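Local coordinates for halorhodopsin (Halobacterium salinarum, PDB 2JAF), which works as a light-driven chloride pump of the haloarchaeal membrane, using a bound retinal as its chromophore, at residues A[31-36]-A[79-84]; A[45-50]-A[244-249]; A[192-197]-A[250-255]. The protein carries 2 engineered substitutions. All blocks are in the same frame, centred on the assembly; numbering follows the deposited sequence.

Interaction 1 (A[31-36]-A[79-84]); sequences SSLWVN and GLLSGL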
ATOM      1  N   SER A  31      14.977  19.642  18.614  1.00 25.26           N
ATOM      2  CA  SER A  31      15.585  20.360  17.497  1.00 25.95           C
ATOM      3  C   SER A  31      15.782  19.494  16.251  1.00 24.48           C
ATOM      4  O   SER A  31      15.629  19.979  15.131  1.00 25.47           O
ATOM      5  CB  SER A  31      16.922  20.986  17.926  1.00 26.80           C
ATOM      6  OG  SER A  31      17.802  20.023  18.486  1.00 27.40           O
ATOM      7  N   SER A  32      16.107  18.220  16.443  1.00 24.92           N
ATOM      8  CA  SER A  32      16.322  17.312  15.319  1.00 22.86           C
ATOM      9  C   SER A  32      15.054  17.144  14.483  1.00 22.92           C
ATOM     10  O   SER A  32      15.115  16.748  13.317  1.00 23.60           O
ATOM     11  CB  SER A  32      16.787  15.939  15.819  1.00 24.17           C
ATOM     12  OG  SER A  32      15.730  15.238  16.453  1.00 22.17           O
ATOM     13  N   LEU A  33      13.902  17.443  15.078  1.00 22.16           N
ATOM     14  CA  LEU A  33      12.636  17.318  14.370  1.00 22.07           C
ATOM     15  C   LEU A  33      12.192  18.646  13.753  1.00 21.75           C
ATOM     16  O   LEU A  33      11.837  18.703  12.575  1.00 21.73           O
ATOM     17  CB  LEU A  33      11.555  16.799  15.325  1.00 23.50           C
ATOM     18  CG  LEU A  33      11.921  15.523  16.088  1.00 24.24           C
ATOM     19  CD1 LEU A  33      10.789  15.158  17.044  1.00 21.21           C
ATOM     20  CD2 LEU A  33      12.188  14.388  15.104  1.00 22.62           C
ATOM     21  N   TRP A  34      12.215  19.717  14.541  1.00 22.89           N
ATOM     22  CA  TRP A  34      11.808  21.024  14.027  1.00 23.89           C
ATOM     23  C   TRP A  34      12.694  21.492  12.887  1.00 23.35           C
ATOM     24  O   TRP A  34      12.220  22.133  11.951  1.00 24.82           O
ATOM     25  CB  TRP A  34      11.825  22.079  15.137  1.00 22.69           C
ATOM     26  CG  TRP A  34      10.631  22.014  16.033  1.00 24.80           C
ATOM     27  CD1 TRP A  34      10.619  21.710  17.365  1.00 25.51           C
ATOM     28  CD2 TRP A  34       9.266  22.245  15.661  1.00 25.15           C
ATOM     29  NE1 TRP A  34       9.328  21.734  17.846  1.00 25.58           N
ATOM     30  CE2 TRP A  34       8.478  22.060  16.822  1.00 24.75           C
ATOM     31  CE3 TRP A  34       8.629  22.590  14.461  1.00 25.68           C
ATOM     32  CZ2 TRP A  34       7.085  22.208  16.817  1.00 27.03           C
ATOM     33  CZ3 TRP A  34       7.243  22.737  14.456  1.00 27.90           C
ATOM     34  CH2 TRP A  34       6.487  22.545  15.629  1.00 26.59           C
ATOM     35  N   VAL A  35      13.979  21.166  12.964  1.00 25.41           N
ATOM     36  CA  VAL A  35      14.914  21.575  11.926  1.00 25.34           C
ATOM     37  C   VAL A  35      14.462  21.067  10.559  1.00 24.71           C
ATOM     38  O   VAL A  35      14.541  21.794   9.570  1.00 24.18           O
ATOM     39  CB  VAL A  35      16.352  21.067  12.219  1.00 28.34           C
ATOM     40  CG1 VAL A  35      16.382  19.548  12.252  1.00 28.46           C
ATOM     41  CG2 VAL A  35      17.311  21.584  11.158  1.00 29.37           C
ATOM     42  N   ASN A  36      13.970  19.831  10.488  1.00 23.66           N
ATOM     43  CA  ASN A  36      13.548  19.321   9.191  1.00 24.39           C
ATOM     44  C   ASN A  36      12.154  19.730   8.754  1.00 24.94           C
ATOM     45  O   ASN A  36      11.822  19.638   7.577  1.00 24.29           O
ATOM     46  CB  ASN A  36      13.739  17.803   9.105  1.00 24.19           C
ATOM     47  CG  ASN A  36      15.170  17.438   8.750  1.00 25.91           C
ATOM     48  OD1 ASN A  36      15.953  18.306   8.346  1.00 27.74           O
ATOM     49  ND2 ASN A  36      15.521  16.168   8.884  1.00 22.64           N
ATOM     50  N   GLY A  79       4.238  13.859  12.468  1.00 21.53           N
ATOM     51  CA  GLY A  79       3.790  12.685  13.200  1.00 21.44           C
ATOM     52  C   GLY A  79       4.655  12.506  14.431  1.00 22.78           C
ATOM     53  O   GLY A  79       4.156  12.231  15.528  1.00 22.85           O
ATOM     54  N   LEU A  80       5.963  12.679  14.254  1.00 20.48           N
ATOM     55  CA  LEU A  80       6.901  12.544  15.363  1.00 21.14           C
ATOM     56  C   LEU A  80       6.740  13.663  16.391  1.00 21.39           C
ATOM     57  O   LEU A  80       6.610  13.409  17.586  1.00 20.92           O
ATOM     58  CB  LEU A  80       8.341  12.539  14.837  1.00 21.31           C
ATOM     59  CG  LEU A  80       8.698  11.414  13.860  1.00 22.41           C
ATOM     60  CD1 LEU A  80      10.152  11.564  13.407  1.00 19.51           C
ATOM     61  CD2 LEU A  80       8.480  10.063  14.527  1.00 21.96           C
ATOM     62  N   LEU A  81       6.758  14.905  15.920  1.00 20.99           N
ATOM     63  CA  LEU A  81       6.620  16.052  16.810  1.00 22.39           C
ATOM     64  C   LEU A  81       5.363  15.970  17.665  1.00 22.62           C
ATOM     65  O   LEU A  81       5.401  16.222  18.875  1.00 22.90           O
ATOM     66  CB  LEU A  81       6.604  17.350  15.991  1.00 25.15           C
ATOM     67  CG  LEU A  81       7.973  17.935  15.625  1.00 27.43           C
ATOM     68  CD1 LEU A  81       7.804  19.125  14.691  1.00 26.47           C
ATOM     69  CD2 LEU A  81       8.694  18.352  16.899  1.00 29.78           C
ATOM     70  N   SER A  82       4.251  15.607  17.033  1.00 22.30           N
ATOM     71  CA  SER A  82       2.971  15.508  17.727  1.00 21.29           C
ATOM     72  C   SER A  82       2.888  14.325  18.686  1.00 22.48           C
ATOM     73  O   SER A  82       2.006  14.280  19.545  1.00 24.12           O
ATOM     74  CB  SER A  82       1.840  15.384  16.712  1.00 21.54           C
ATOM     75  OG  SER A  82       1.813  14.082  16.159  1.00 20.63           O
ATOM     76  N   GLY A  83       3.796  13.365  18.535  1.00 21.43           N
ATOM     77  CA  GLY A  83       3.770  12.193  19.394  1.00 22.36           C
ATOM     78  C   GLY A  83       2.875  11.096  18.839  1.00 21.51           C
ATOM     79  O   GLY A  83       2.835   9.990  19.372  1.00 22.11           O
ATOM     80  N   LEU A  84       2.159  11.389  17.757  1.00 22.02           N
ATOM     81  CA  LEU A  84       1.263  10.403  17.155  1.00 21.25           C
ATOM     82  C   LEU A  84       1.990   9.118  16.773  1.00 21.41           C
ATOM     83  O   LEU A  84       1.505   8.018  17.035  1.00 19.74           O
ATOM     84  CB  LEU A  84       0.589  10.986  15.904  1.00 21.48           C
ATOM     85  CG  LEU A  84      -0.297  10.011  15.112  1.00 22.94           C
ATOM     86  CD1 LEU A  84      -1.539   9.678  15.926  1.00 24.17           C
ATOM     87  CD2 LEU A  84      -0.704  10.631  13.772  1.00 24.11           C
TER
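The neighbouring ends of the first two transmembrane helices of the bacteriorhodopsin-like fold meet here, with Leu81 of helix 58-82 packed against both Leu33 and Trp34 of helix 27-50. The arrangement illustrates how one branched side chain can serve an aromatic and an aliphatic partner at once. Leu81 CD1 sits 3.4 Å from the centroid of the six-membered ring of Trp34, only 6° off the normal, a CH-pi contact made squarely over the face. The other methyl, Leu81 CD2, lies against the pyrrole part of the same indole, 3.6 Å from Trp34 NE1, and also meets Leu33 CB at 3.6 Å, so it fills the angle between the two residues. With CG anti to its carbonyl carbon (chi1 -79°), the indole of Trp34 swings toward the second helix although its CB does not aim there. The Leu33 and Leu81 side chains run antiparallel alongside one another, and Leu33 CD2 reaches Leu80 CD1 at 3.9 Å, the side chains of Leu33 and Leu80 lying roughly perpendicular. Arg24 hydrogen-bonds to the carbonyl oxygens of Leu80 and Leu81, Arg108 of helix 106-127 packs on Leu33 and Leu80, and Phe160 of a neighbouring subunit lies against Trp34 and Leu81, placing the contact at the subunit interface.

Interaction 2 (A[45-50]-A[244-249]); sequences LVFVYM and VFAFIL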
ATOM      1  N   LEU A  45       9.097  24.885  -1.252  1.00 36.55           N
ATOM      2  CA  LEU A  45       9.009  26.200  -1.869  1.00 38.97           C
ATOM      3  C   LEU A  45      10.061  26.378  -2.963  1.00 39.63           C
ATOM      4  O   LEU A  45       9.771  26.925  -4.028  1.00 40.82           O
ATOM      5  CB  LEU A  45       9.147  27.289  -0.801  1.00 39.45           C
ATOM      6  CG  LEU A  45       7.990  27.297   0.209  1.00 40.75           C
ATOM      7  CD1 LEU A  45       8.138  28.479   1.162  1.00 41.09           C
ATOM      8  CD2 LEU A  45       6.657  27.385  -0.539  1.00 41.03           C
ATOM      9  N   VAL A  46      11.275  25.905  -2.706  1.00 39.35           N
ATOM     10  CA  VAL A  46      12.351  26.003  -3.688  1.00 38.19           C
ATOM     11  C   VAL A  46      12.029  25.176  -4.931  1.00 37.23           C
ATOM     12  O   VAL A  46      12.212  25.635  -6.058  1.00 37.63           O
ATOM     13  CB  VAL A  46      13.696  25.514  -3.096  1.00 37.33           C
ATOM     14  CG1 VAL A  46      14.741  25.384  -4.200  1.00 37.18           C
ATOM     15  CG2 VAL A  46      14.178  26.490  -2.033  1.00 36.32           C
ATOM     16  N   PHE A  47      11.539  23.960  -4.721  1.00 36.71           N
ATOM     17  CA  PHE A  47      11.203  23.079  -5.830  1.00 36.48           C
ATOM     18  C   PHE A  47      10.028  23.592  -6.662  1.00 38.24           C
ATOM     19  O   PHE A  47      10.056  23.516  -7.891  1.00 38.22           O
ATOM     20  CB  PHE A  47      10.900  21.666  -5.319  1.00 34.74           C
ATOM     21  CG  PHE A  47      12.064  21.008  -4.615  1.00 32.88           C
ATOM     22  CD1 PHE A  47      13.353  21.529  -4.721  1.00 30.84           C
ATOM     23  CD2 PHE A  47      11.870  19.853  -3.860  1.00 30.71           C
ATOM     24  CE1 PHE A  47      14.431  20.909  -4.085  1.00 30.99           C
ATOM     25  CE2 PHE A  47      12.939  19.226  -3.221  1.00 30.07           C
ATOM     26  CZ  PHE A  47      14.222  19.755  -3.333  1.00 29.12           C
ATOM     27  N   VAL A  48       8.991  24.098  -6.000  1.00 39.86           N
ATOM     28  CA  VAL A  48       7.839  24.626  -6.726  1.00 41.48           C
ATOM     29  C   VAL A  48       8.344  25.720  -7.655  1.00 42.34           C
ATOM     30  O   VAL A  48       7.969  25.783  -8.826  1.00 43.46           O
ATOM     31  CB  VAL A  48       6.786  25.226  -5.769  1.00 42.43           C
ATOM     32  CG1 VAL A  48       5.680  25.912  -6.570  1.00 42.85           C
ATOM     33  CG2 VAL A  48       6.192  24.127  -4.902  1.00 42.51           C
ATOM     34  N   TYR A  49       9.211  26.570  -7.117  1.00 43.49           N
ATOM     35  CA  TYR A  49       9.805  27.669  -7.868  1.00 44.83           C
ATOM     36  C   TYR A  49      10.615  27.153  -9.058  1.00 44.85           C
ATOM     37  O   TYR A  49      10.401  27.573 -10.194  1.00 45.07           O
ATOM     38  CB  TYR A  49      10.708  28.486  -6.940  1.00 45.88           C
ATOM     39  CG  TYR A  49      11.520  29.555  -7.631  1.00 48.67           C
ATOM     40  CD1 TYR A  49      10.901  30.639  -8.251  1.00 49.90           C
ATOM     41  CD2 TYR A  49      12.912  29.488  -7.660  1.00 50.13           C
ATOM     42  CE1 TYR A  49      11.649  31.630  -8.882  1.00 51.59           C
ATOM     43  CE2 TYR A  49      13.669  30.470  -8.287  1.00 51.74           C
ATOM     44  CZ  TYR A  49      13.033  31.539  -8.896  1.00 52.88           C
ATOM     45  OH  TYR A  49      13.780  32.514  -9.519  1.00 54.44           O
ATOM     46  N   MET A  50      11.542  26.240  -8.790  1.00 44.58           N
ATOM     47  CA  MET A  50      12.388  25.672  -9.835  1.00 44.29           C
ATOM     48  C   MET A  50      11.587  25.073 -10.981  1.00 45.31           C
ATOM     49  O   MET A  50      12.089  24.946 -12.095  1.00 46.37           O
ATOM     50  CB  MET A  50      13.310  24.600  -9.242  1.00 42.09           C
ATOM     51  CG  MET A  50      14.424  25.156  -8.370  1.00 40.11           C
ATOM     52  SD  MET A  50      15.337  23.860  -7.511  1.00 36.16           S
ATOM     53  CE  MET A  50      16.394  23.229  -8.839  1.00 37.70           C
ATOM     54  N   VAL A 244      18.619  17.445  -0.546  1.00 22.63           N
ATOM     55  CA  VAL A 244      19.739  17.698  -1.448  1.00 22.01           C
ATOM     56  C   VAL A 244      19.610  16.812  -2.678  1.00 21.65           C
ATOM     57  O   VAL A 244      19.797  17.273  -3.809  1.00 22.92           O
ATOM     58  CB  VAL A 244      21.112  17.456  -0.745  1.00 23.16           C
ATOM     59  CG1 VAL A 244      22.254  17.550  -1.759  1.00 25.83           C
ATOM     60  CG2 VAL A 244      21.324  18.506   0.339  1.00 20.77           C
ATOM     61  N   PHE A 245      19.259  15.547  -2.461  1.00 20.53           N
ATOM     62  CA  PHE A 245      19.086  14.603  -3.557  1.00 21.99           C
ATOM     63  C   PHE A 245      18.062  15.132  -4.558  1.00 23.46           C
ATOM     64  O   PHE A 245      18.306  15.133  -5.769  1.00 24.24           O
ATOM     65  CB  PHE A 245      18.628  13.244  -3.010  1.00 25.21           C
ATOM     66  CG  PHE A 245      18.212  12.265  -4.073  1.00 25.82           C
ATOM     67  CD1 PHE A 245      16.909  12.259  -4.565  1.00 27.39           C
ATOM     68  CD2 PHE A 245      19.124  11.352  -4.588  1.00 27.50           C
ATOM     69  CE1 PHE A 245      16.521  11.353  -5.555  1.00 29.19           C
ATOM     70  CE2 PHE A 245      18.745  10.444  -5.575  1.00 27.96           C
ATOM     71  CZ  PHE A 245      17.443  10.445  -6.058  1.00 27.24           C
ATOM     72  N   ALA A 246      16.916  15.576  -4.045  1.00 21.90           N
ATOM     73  CA  ALA A 246      15.845  16.101  -4.895  1.00 22.23           C
ATOM     74  C   ALA A 246      16.290  17.361  -5.627  1.00 22.92           C
ATOM     75  O   ALA A 246      15.930  17.571  -6.786  1.00 24.11           O
ATOM     76  CB  ALA A 246      14.602  16.395  -4.057  1.00 24.24           C
ATOM     77  N   PHE A 247      17.072  18.198  -4.954  1.00 22.05           N
ATOM     78  CA  PHE A 247      17.561  19.430  -5.570  1.00 24.87           C
ATOM     79  C   PHE A 247      18.438  19.121  -6.781  1.00 24.21           C
ATOM     80  O   PHE A 247      18.274  19.705  -7.852  1.00 25.76           O
ATOM     81  CB  PHE A 247      18.374  20.251  -4.567  1.00 25.97           C
ATOM     82  CG  PHE A 247      18.992  21.485  -5.169  1.00 29.93           C
ATOM     83  CD1 PHE A 247      18.198  22.577  -5.511  1.00 31.48           C
ATOM     84  CD2 PHE A 247      20.355  21.534  -5.444  1.00 31.77           C
ATOM     85  CE1 PHE A 247      18.754  23.703  -6.123  1.00 31.82           C
ATOM     86  CE2 PHE A 247      20.922  22.655  -6.055  1.00 32.54           C
ATOM     87  CZ  PHE A 247      20.118  23.741  -6.395  1.00 33.05           C
ATOM     88  N   ILE A 248      19.382  18.205  -6.596  1.00 23.91           N
ATOM     89  CA  ILE A 248      20.297  17.817  -7.666  1.00 23.54           C
ATOM     90  C   ILE A 248      19.542  17.220  -8.845  1.00 25.32           C
ATOM     91  O   ILE A 248      19.823  17.548 -10.004  1.00 23.28           O
ATOM     92  CB  ILE A 248      21.333  16.799  -7.149  1.00 24.27           C
ATOM     93  CG1 ILE A 248      22.240  17.476  -6.116  1.00 26.15           C
ATOM     94  CG2 ILE A 248      22.145  16.227  -8.320  1.00 23.96           C
ATOM     95  CD1 ILE A 248      23.187  16.530  -5.403  1.00 27.93           C
ATOM     96  N   LEU A 249      18.587  16.340  -8.549  1.00 23.46           N
ATOM     97  CA  LEU A 249      17.796  15.702  -9.593  1.00 23.85           C
ATOM     98  C   LEU A 249      16.956  16.718 -10.369  1.00 26.41           C
ATOM     99  O   LEU A 249      16.993  16.755 -11.602  1.00 25.70           O
ATOM    100  CB  LEU A 249      16.900  14.622  -8.976  1.00 25.57           C
ATOM    101  CG  LEU A 249      15.781  13.950  -9.781  1.00 28.93           C
ATOM    102  CD1 LEU A 249      16.184  13.733 -11.228  1.00 30.73           C
ATOM    103  CD2 LEU A 249      15.437  12.628  -9.103  1.00 28.48           C
TER
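Phe47 and Met50 of helix 27-50 reach across to Ala246 and Phe247 of helix 227-255, joining the first and last transmembrane helices of the seven-helix bundle and thereby closing its ring. The two helical segments run nearly parallel, their N-to-C directions 8° apart, with axes 10.9 Å from each other at closest approach; at such a spacing, long side chains rather than backbones have to span the gap. Phe47 does so with the far end of its ring: CE2 comes within 3.4 Å of Ala246 CB, an oblique and tight approach, while CZ lies 3.6 Å from the backbone nitrogen of Phe247. The small alanine thus leaves room for the larger ring. On its other flank, Phe47 CE1 lies 4.0 Å from Phe247 CB, beside the edge of the Phe247 ring and near its plane. Phe247 CG is anti to its backbone N (chi1 176°), which brings the ring to the Met50 side chain, and these two side chains are set roughly perpendicular. There a Met-aromatic contact forms, with Met50 SD 4.7 Å from the centroid of the Phe247 ring, in an oblique position.

The next shell surrounds Phe47. Leu67 and Pro70 of helix 58-82 pack on its side chain, Thr66 of that helix touches Ala246, and Trp63 NE1 donates a hydrogen bond to the carbonyl oxygen of Phe47, linking helix 58-82 to helix 27-50. The bend at chi3 of Met50 (78°) turns the terminal methyl onto the same border of the aromatic ring as the sulfur, with CE 3.6 Å from Phe247 CE1.

Interaction 3 (A[192-197]-A[250-255]); sequences TAEIFD and LRWVAN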
ATOM      1  N   THR A 192      20.356   9.455 -20.014  1.00 34.76           N
ATOM      2  CA  THR A 192      20.450  10.064 -18.686  1.00 33.25           C
ATOM      3  C   THR A 192      21.461   9.354 -17.784  1.00 33.59           C
ATOM      4  O   THR A 192      21.387   9.453 -16.554  1.00 31.41           O
ATOM      5  CB  THR A 192      19.082  10.051 -17.974  1.00 32.61           C
ATOM      6  OG1 THR A 192      18.557   8.719 -17.977  1.00 31.11           O
ATOM      7  CG2 THR A 192      18.105  10.987 -18.666  1.00 33.70           C
ATOM      8  N   ALA A 193      22.406   8.648 -18.398  1.00 33.55           N
ATOM      9  CA  ALA A 193      23.429   7.901 -17.663  1.00 33.36           C
ATOM     10  C   ALA A 193      24.297   8.742 -16.727  1.00 33.23           C
ATOM     11  O   ALA A 193      24.642   8.297 -15.630  1.00 32.43           O
ATOM     12  CB  ALA A 193      24.314   7.148 -18.642  1.00 32.26           C
ATOM     13  N   GLU A 194      24.655   9.946 -17.162  1.00 32.43           N
ATOM     14  CA  GLU A 194      25.495  10.844 -16.367  1.00 32.52           C
ATOM     15  C   GLU A 194      24.855  11.256 -15.043  1.00 30.09           C
ATOM     16  O   GLU A 194      25.473  11.135 -13.984  1.00 28.30           O
ATOM     17  CB  GLU A 194      25.836  12.099 -17.179  1.00 35.96           C
ATOM     18  CG  GLU A 194      24.627  12.972 -17.518  1.00 40.65           C
ATOM     19  CD  GLU A 194      23.511  12.199 -18.210  1.00 43.91           C
ATOM     20  OE1 GLU A 194      23.699  11.769 -19.370  1.00 43.91           O
ATOM     21  OE2 GLU A 194      22.443  12.016 -17.586  1.00 46.05           O
ATOM     22  N   ILE A 195      23.623  11.753 -15.100  1.00 27.41           N
ATOM     23  CA  ILE A 195      22.930  12.173 -13.887  1.00 26.70           C
ATOM     24  C   ILE A 195      22.529  10.956 -13.046  1.00 25.12           C
ATOM     25  O   ILE A 195      22.557  11.002 -11.815  1.00 24.92           O
ATOM     26  CB  ILE A 195      21.679  13.023 -14.224  1.00 24.41           C
ATOM     27  CG1 ILE A 195      20.964  13.437 -12.935  1.00 25.93           C
ATOM     28  CG2 ILE A 195      20.757  12.252 -15.154  1.00 26.49           C
ATOM     29  CD1 ILE A 195      21.830  14.273 -11.995  1.00 26.78           C
ATOM     30  N   PHE A 196      22.167   9.866 -13.713  1.00 25.23           N
ATOM     31  CA  PHE A 196      21.785   8.651 -13.003  1.00 24.77           C
ATOM     32  C   PHE A 196      22.960   8.143 -12.168  1.00 24.11           C
ATOM     33  O   PHE A 196      22.792   7.784 -11.004  1.00 22.08           O
ATOM     34  CB  PHE A 196      21.369   7.553 -13.987  1.00 26.44           C
ATOM     35  CG  PHE A 196      21.046   6.242 -13.325  1.00 27.61           C
ATOM     36  CD1 PHE A 196      19.845   6.067 -12.644  1.00 28.42           C
ATOM     37  CD2 PHE A 196      21.958   5.192 -13.349  1.00 29.17           C
ATOM     38  CE1 PHE A 196      19.558   4.860 -11.993  1.00 28.32           C
ATOM     39  CE2 PHE A 196      21.679   3.984 -12.702  1.00 30.31           C
ATOM     40  CZ  PHE A 196      20.476   3.824 -12.025  1.00 28.92           C
ATOM     41  N   ASP A 197      24.142   8.098 -12.774  1.00 24.00           N
ATOM     42  CA  ASP A 197      25.340   7.622 -12.082  1.00 26.21           C
ATOM     43  C   ASP A 197      25.656   8.473 -10.851  1.00 25.16           C
ATOM     44  O   ASP A 197      26.099   7.954  -9.824  1.00 24.56           O
ATOM     45  CB  ASP A 197      26.544   7.602 -13.032  1.00 28.41           C
ATOM     46  CG  ASP A 197      26.454   6.492 -14.069  1.00 32.80           C
ATOM     47  OD1 ASP A 197      25.719   5.508 -13.842  1.00 34.20           O
ATOM     48  OD2 ASP A 197      27.137   6.589 -15.110  1.00 37.06           O
ATOM     49  N   LEU A 250      16.216  17.552  -9.644  1.00 26.22           N
ATOM     50  CA  LEU A 250      15.355  18.549 -10.265  1.00 27.12           C
ATOM     51  C   LEU A 250      16.127  19.583 -11.087  1.00 28.03           C
ATOM     52  O   LEU A 250      15.718  19.935 -12.198  1.00 28.16           O
ATOM     53  CB  LEU A 250      14.524  19.251  -9.187  1.00 27.97           C
ATOM     54  CG  LEU A 250      13.430  20.204  -9.674  1.00 28.87           C
ATOM     55  CD1 LEU A 250      12.552  19.503 -10.702  1.00 30.20           C
ATOM     56  CD2 LEU A 250      12.597  20.657  -8.487  1.00 29.95           C
ATOM     57  N   ARG A 251      17.245  20.057 -10.547  1.00 28.56           N
ATOM     58  CA  ARG A 251      18.059  21.052 -11.236  1.00 28.11           C
ATOM     59  C   ARG A 251      18.549  20.517 -12.575  1.00 28.51           C
ATOM     60  O   ARG A 251      18.583  21.249 -13.564  1.00 25.43           O
ATOM     61  CB  ARG A 251      19.261  21.459 -10.374  1.00 29.38           C
ATOM     62  CG  ARG A 251      20.148  22.530 -11.014  1.00 32.27           C
ATOM     63  CD  ARG A 251      21.333  22.917 -10.131  1.00 35.32           C
ATOM     64  NE  ARG A 251      22.216  21.784  -9.867  1.00 38.47           N
ATOM     65  CZ  ARG A 251      23.306  21.838  -9.104  1.00 40.04           C
ATOM     66  NH1 ARG A 251      23.661  22.978  -8.521  1.00 40.92           N
ATOM     67  NH2 ARG A 251      24.034  20.745  -8.912  1.00 39.27           N
ATOM     68  N   TRP A 252      18.926  19.241 -12.606  1.00 25.67           N
ATOM     69  CA  TRP A 252      19.415  18.636 -13.837  1.00 28.33           C
ATOM     70  C   TRP A 252      18.279  18.554 -14.851  1.00 29.06           C
ATOM     71  O   TRP A 252      18.455  18.892 -16.021  1.00 29.66           O
ATOM     72  CB  TRP A 252      19.964  17.229 -13.579  1.00 27.13           C
ATOM     73  CG  TRP A 252      20.679  16.658 -14.779  1.00 27.55           C
ATOM     74  CD1 TRP A 252      22.001  16.806 -15.096  1.00 27.28           C
ATOM     75  CD2 TRP A 252      20.089  15.922 -15.854  1.00 26.69           C
ATOM     76  NE1 TRP A 252      22.270  16.207 -16.307  1.00 27.33           N
ATOM     77  CE2 TRP A 252      21.114  15.658 -16.794  1.00 27.13           C
ATOM     78  CE3 TRP A 252      18.791  15.461 -16.120  1.00 26.62           C
ATOM     79  CZ2 TRP A 252      20.880  14.953 -17.981  1.00 25.77           C
ATOM     80  CZ3 TRP A 252      18.560  14.761 -17.304  1.00 26.66           C
ATOM     81  CH2 TRP A 252      19.601  14.515 -18.217  1.00 25.83           C
ATOM     82  N   VAL A 253      17.117  18.096 -14.395  1.00 29.18           N
ATOM     83  CA  VAL A 253      15.956  17.977 -15.267  1.00 30.11           C
ATOM     84  C   VAL A 253      15.590  19.322 -15.897  1.00 31.90           C
ATOM     85  O   VAL A 253      15.245  19.385 -17.078  1.00 30.61           O
ATOM     86  CB  VAL A 253      14.736  17.418 -14.491  1.00 31.04           C
ATOM     87  CG1 VAL A 253      13.482  17.487 -15.351  1.00 31.55           C
ATOM     88  CG2 VAL A 253      15.004  15.972 -14.084  1.00 29.38           C
ATOM     89  N   ALA A 254      15.676  20.394 -15.116  1.00 32.56           N
ATOM     90  CA  ALA A 254      15.343  21.727 -15.621  1.00 35.16           C
ATOM     91  C   ALA A 254      16.309  22.184 -16.711  1.00 37.07           C
ATOM     92  O   ALA A 254      15.914  22.876 -17.653  1.00 37.11           O
ATOM     93  CB  ALA A 254      15.335  22.735 -14.474  1.00 34.21           C
ATOM     94  N   ASN A 255      17.575  21.789 -16.585  1.00 37.90           N
ATOM     95  CA  ASN A 255      18.599  22.165 -17.556  1.00 38.67           C
ATOM     96  C   ASN A 255      18.761  21.154 -18.688  1.00 38.31           C
ATOM     97  O   ASN A 255      19.615  21.325 -19.562  1.00 36.95           O
ATOM     98  CB  ASN A 255      19.947  22.342 -16.854  1.00 41.42           C
ATOM     99  CG  ASN A 255      19.937  23.477 -15.854  1.00 44.10           C
ATOM    100  OD1 ASN A 255      19.648  24.623 -16.203  1.00 46.41           O
ATOM    101  ND2 ASN A 255      20.256  23.168 -14.601  1.00 45.30           N
TER
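This is an aromatic-aliphatic contact, Trp252 on Ile195, between the last turns of helix 227-255 and the first turn of helix 193-216, so it joins the sixth and seventh transmembrane helices at one end of the bundle. Ile195 crosses the indole at a slant, its branch point over one face: CB stands 3.6 Å from the centroid of the five-membered ring and 6° off the normal, a CH-pi contact, while its CG2 methyl stands above the six-membered ring on the same face. With CG anti to the backbone N (chi1 -171°), the indole of Trp252 extends toward the other helix. Thr192, at the N-cap position, adds CG2 at 3.9 Å from Trp252 CH2; its OG1 is hydrogen-bonded to Leu126 O of helix 106-127, and the Leu126 side chain packs on both Ile195 and Trp252. With an alanine in place of Trp252, the platform under Ile195 would be gone, and a gap would probably open between the two helix ends. Between the two segments the pairing is one of dispersion and CH-pi attraction, which depends on matching shapes rather than on a directional polar bond.

In the fold
Interactions 2 and 3 lie one after the other on helix 227-255, their centres 12 Å apart, and form a continuous patch: Met50 CE packs on Arg251 CA at 3.6 Å, and Ile248 CG2 lies 4.2 Å from Ile195 CD1. Interaction 1 shares helix 27-50 with interaction 2 but sits 22 Å away between centres, and 32 Å from interaction 3, toward the opposite end of the bundle. Retinal is about 11 Å from the side chain of Leu80 and about 10 Å from that of Ala246, so neither of these side chains touches it. Together the three join helix 27-50 to both of its neighbours and helix 227-255 to helix 193-216.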